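Local coordinates for protein benzoylformate Decarboxylase (Polynucleobacter necessarius, PDB 4K9Q) that probably catalyses the thiamine diphosphate- and magnesium-dependent, non-oxidative decarboxylation of benzoylformate to benzaldehyde and carbon dioxide, at residues 52-57 / 65-70. Numbering follows the deposited sequence.
With TPP (thiamine diphosphate), chain D.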
loop_
_atom_site.group_PDB
_atom_site.type_symbol
_atom_site.label_atom_id
_atom_site.label_comp_id
_atom_site.label_asym_id
_atom_site.label_seq_id
_atom_site.Cartn_x
_atom_site.Cartn_y
_atom_site.Cartn_z
ATOM N N ALA A 52 -0.628 -24.368 0.359
ATOM C CA ALA A 52 0.202 -25.239 -0.481
ATOM C C ALA A 52 -0.549 -26.475 -1.016
ATOM O O ALA A 52 -0.336 -26.894 -2.149
ATOM C CB ALA A 52 1.486 -25.642 0.256
ATOM N N ILE A 53 -1.412 -27.060 -0.195
ATOM C CA ILE A 53 -2.263 -28.169 -0.639
ATOM C C ILE A 53 -3.143 -27.701 -1.807
ATOM O O ILE A 53 -3.243 -28.366 -2.850
ATOM C CB ILE A 53 -3.126 -28.684 0.524
ATOM C CG1 ILE A 53 -2.235 -29.372 1.565
ATOM C CG2 ILE A 53 -4.196 -29.662 0.026
ATOM C CD1 ILE A 53 -2.975 -29.704 2.869
ATOM N N ALA A 54 -3.790 -26.556 -1.631
ATOM C CA ALA A 54 -4.613 -25.989 -2.693
ATOM C C ALA A 54 -3.797 -25.720 -3.966
ATOM O O ALA A 54 -4.263 -25.959 -5.076
ATOM C CB ALA A 54 -5.300 -24.709 -2.209
ATOM N N ASP A 55 -2.577 -25.227 -3.791
ATOM C CA ASP A 55 -1.674 -24.924 -4.901
ATOM C C ASP A 55 -1.388 -26.216 -5.676
ATOM O O ASP A 55 -1.611 -26.291 -6.886
ATOM C CB ASP A 55 -0.386 -24.298 -4.344
ATOM C CG ASP A 55 0.488 -23.663 -5.415
ATOM O OD1 ASP A 55 0.306 -23.958 -6.607
ATOM O OD2 ASP A 55 1.390 -22.871 -5.045
ATOM N N GLY A 56 -0.934 -27.253 -4.976
ATOM C CA GLY A 56 -0.687 -28.539 -5.614
ATOM C C GLY A 56 -1.907 -29.073 -6.361
ATOM O O GLY A 56 -1.800 -29.520 -7.511
ATOM N N LEU A 57 -3.076 -29.037 -5.716
ATOM C CA LEU A 57 -4.303 -29.490 -6.364
ATOM C C LEU A 57 -4.628 -28.654 -7.608
ATOM O O LEU A 57 -4.916 -29.201 -8.674
ATOM C CB LEU A 57 -5.471 -29.460 -5.382
ATOM C CG LEU A 57 -6.803 -29.980 -5.924
ATOM C CD1 LEU A 57 -6.637 -31.406 -6.461
ATOM C CD2 LEU A 57 -7.857 -29.931 -4.825
ATOM N N VAL A 65 -8.730 -23.519 -7.084
ATOM C CA VAL A 65 -9.179 -24.184 -5.877
ATOM C C VAL A 65 -9.422 -23.055 -4.876
ATOM O O VAL A 65 -8.720 -22.046 -4.903
ATOM C CB VAL A 65 -8.109 -25.159 -5.343
ATOM C CG1 VAL A 65 -8.516 -25.684 -3.958
ATOM C CG2 VAL A 65 -7.899 -26.316 -6.330
ATOM N N ILE A 66 -10.436 -23.193 -4.029
ATOM C CA ILE A 66 -10.699 -22.188 -3.008
ATOM C C ILE A 66 -9.937 -22.503 -1.727
ATOM O O ILE A 66 -9.920 -23.646 -1.269
ATOM C CB ILE A 66 -12.195 -22.086 -2.689
ATOM C CG1 ILE A 66 -12.945 -21.532 -3.904
ATOM C CG2 ILE A 66 -12.416 -21.195 -1.478
ATOM C CD1 ILE A 66 -14.427 -21.570 -3.740
ATOM N N VAL A 67 -9.279 -21.486 -1.183
ATOM C CA VAL A 67 -8.679 -21.539 0.138
ATOM C C VAL A 67 -9.622 -20.764 1.064
ATOM O O VAL A 67 -10.074 -19.677 0.725
ATOM C CB VAL A 67 -7.269 -20.890 0.125
ATOM C CG1 VAL A 67 -6.794 -20.564 1.543
ATOM C CG2 VAL A 67 -6.270 -21.806 -0.585
ATOM N N ASN A 68 -9.950 -21.330 2.218
ATOM C CA ASN A 68 -10.797 -20.634 3.185
ATOM C C ASN A 68 -10.073 -20.629 4.523
ATOM O O ASN A 68 -9.901 -21.680 5.147
ATOM C CB ASN A 68 -12.164 -21.317 3.302
ATOM C CG ASN A 68 -13.146 -20.536 4.165
ATOM O OD1 ASN A 68 -13.721 -21.082 5.111
ATOM N ND2 ASN A 68 -13.358 -19.262 3.835
ATOM N N ILE A 69 -9.624 -19.450 4.945
ATOM C CA ILE A 69 -8.869 -19.331 6.183
ATOM C C ILE A 69 -9.418 -18.226 7.075
ATOM O O ILE A 69 -10.325 -17.482 6.680
ATOM C CB ILE A 69 -7.364 -19.158 5.909
ATOM C CG1 ILE A 69 -7.100 -17.900 5.070
ATOM C CG2 ILE A 69 -6.800 -20.408 5.218
ATOM C CD1 ILE A 69 -5.658 -17.819 4.562
ATOM N N HIS A 70 -8.873 -18.132 8.280
ATOM C CA HIS A 70 -9.521 -17.373 9.339
ATOM C C HIS A 70 -8.952 -15.971 9.485
ATOM O O HIS A 70 -7.938 -15.776 10.143
ATOM C CB HIS A 70 -9.383 -18.105 10.669
ATOM C CG HIS A 70 -10.008 -17.383 11.824
ATOM N ND1 HIS A 70 -11.340 -17.025 11.850
ATOM C CD2 HIS A 70 -9.480 -16.960 12.997
ATOM C CE1 HIS A 70 -11.607 -16.419 12.993
ATOM N NE2 HIS A 70 -10.497 -16.376 13.711
HETATM N "N1'" TPP D . -6.308 -20.199 12.687
HETATM C "C2'" TPP D . -5.585 -19.266 13.415
HETATM C CM2 TPP D . -4.168 -18.946 13.042
HETATM N "N3'" TPP D . -6.159 -18.601 14.482
HETATM C "C4'" TPP D . -7.458 -18.870 14.836
HETATM N "N4'" TPP D . -8.010 -18.216 15.855
HETATM C "C5'" TPP D . -8.182 -19.834 14.133
HETATM C "C6'" TPP D . -7.615 -20.492 13.042
HETATM C "C7'" TPP D . -9.608 -20.128 14.520
HETATM N N3 TPP D . -9.818 -20.850 15.767
HETATM C C2 TPP D . -10.206 -20.264 16.961
HETATM S S1 TPP D . -10.399 -21.304 18.175
HETATM C C5 TPP D . -10.006 -22.549 17.222
HETATM C C4 TPP D . -9.714 -22.198 15.907
HETATM C CM4 TPP D . -9.316 -23.150 14.807
HETATM C C6 TPP D . -10.044 -23.911 17.855
HETATM C C7 TPP D . -9.071 -24.120 19.005
HETATM O O7 TPP D . -9.100 -25.506 19.255
HETATM P PA TPP D . -8.270 -26.161 20.467
HETATM O O1A TPP D . -6.913 -25.522 20.527
HETATM O O2A TPP D . -8.168 -27.642 20.284
HETATM O O3A TPP D . -9.047 -25.669 21.785
HETATM P PB TPP D . -10.483 -26.140 22.334
HETATM O O1B TPP D . -11.471 -25.128 21.850
HETATM O O2B TPP D . -10.376 -26.119 23.842
HETATM O O3B TPP D . -10.847 -27.491 21.807
#
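A54 and L57, one helical turn apart on helix 47-61, meet V65, just before strand 66-69, and V67, within it, in a worked example of how a helix packs on a parallel sheet. The side chains meet through apolar groups alone. The methyl of A54 touches both valines, with CB 3.8 Å from V65 CG1 and only 3.5 Å from V67 CG2, the latter tighter than ordinary carbon contact. So small a side chain lets the backbones approach, the CA atoms of A54 and V65 being 5.9 Å apart.

V65 uses both its branches. With CG1 anti to the backbone N (chi1 171°), that methyl turns to A54, while CG2 meets L57 CG at 3.8 Å and also lies near the carbonyl oxygen of A54. The side chains of L57 and V65 cross at about a right angle. V21 on strand 19-22 touches A54 and V65, and L412 of helix 403-417 packs on L57, so the small interface belongs to a larger buried core.

D55 starts away from the strand, and its carboxylate is hydrogen-bonded to T90, N88 and W402. Farther along the segment 65-70, H70 places its ring against the aminopyrimidine of thiamine diphosphate, CD2 of H70 lying 3.3 Å from C4' of the cofactor and C7' over one ring face; E28 hydrogen-bonds ND1 of H70, and the second subunit holds the same cofactor through residues including S375 and G430.

Helix 47-61 leading into central strand 66-69, with H70 of the same segment touching the cofactor, is the alpha/beta arrangement of the N-terminal, pyrimidine-binding domain of thiamine diphosphate enzymes.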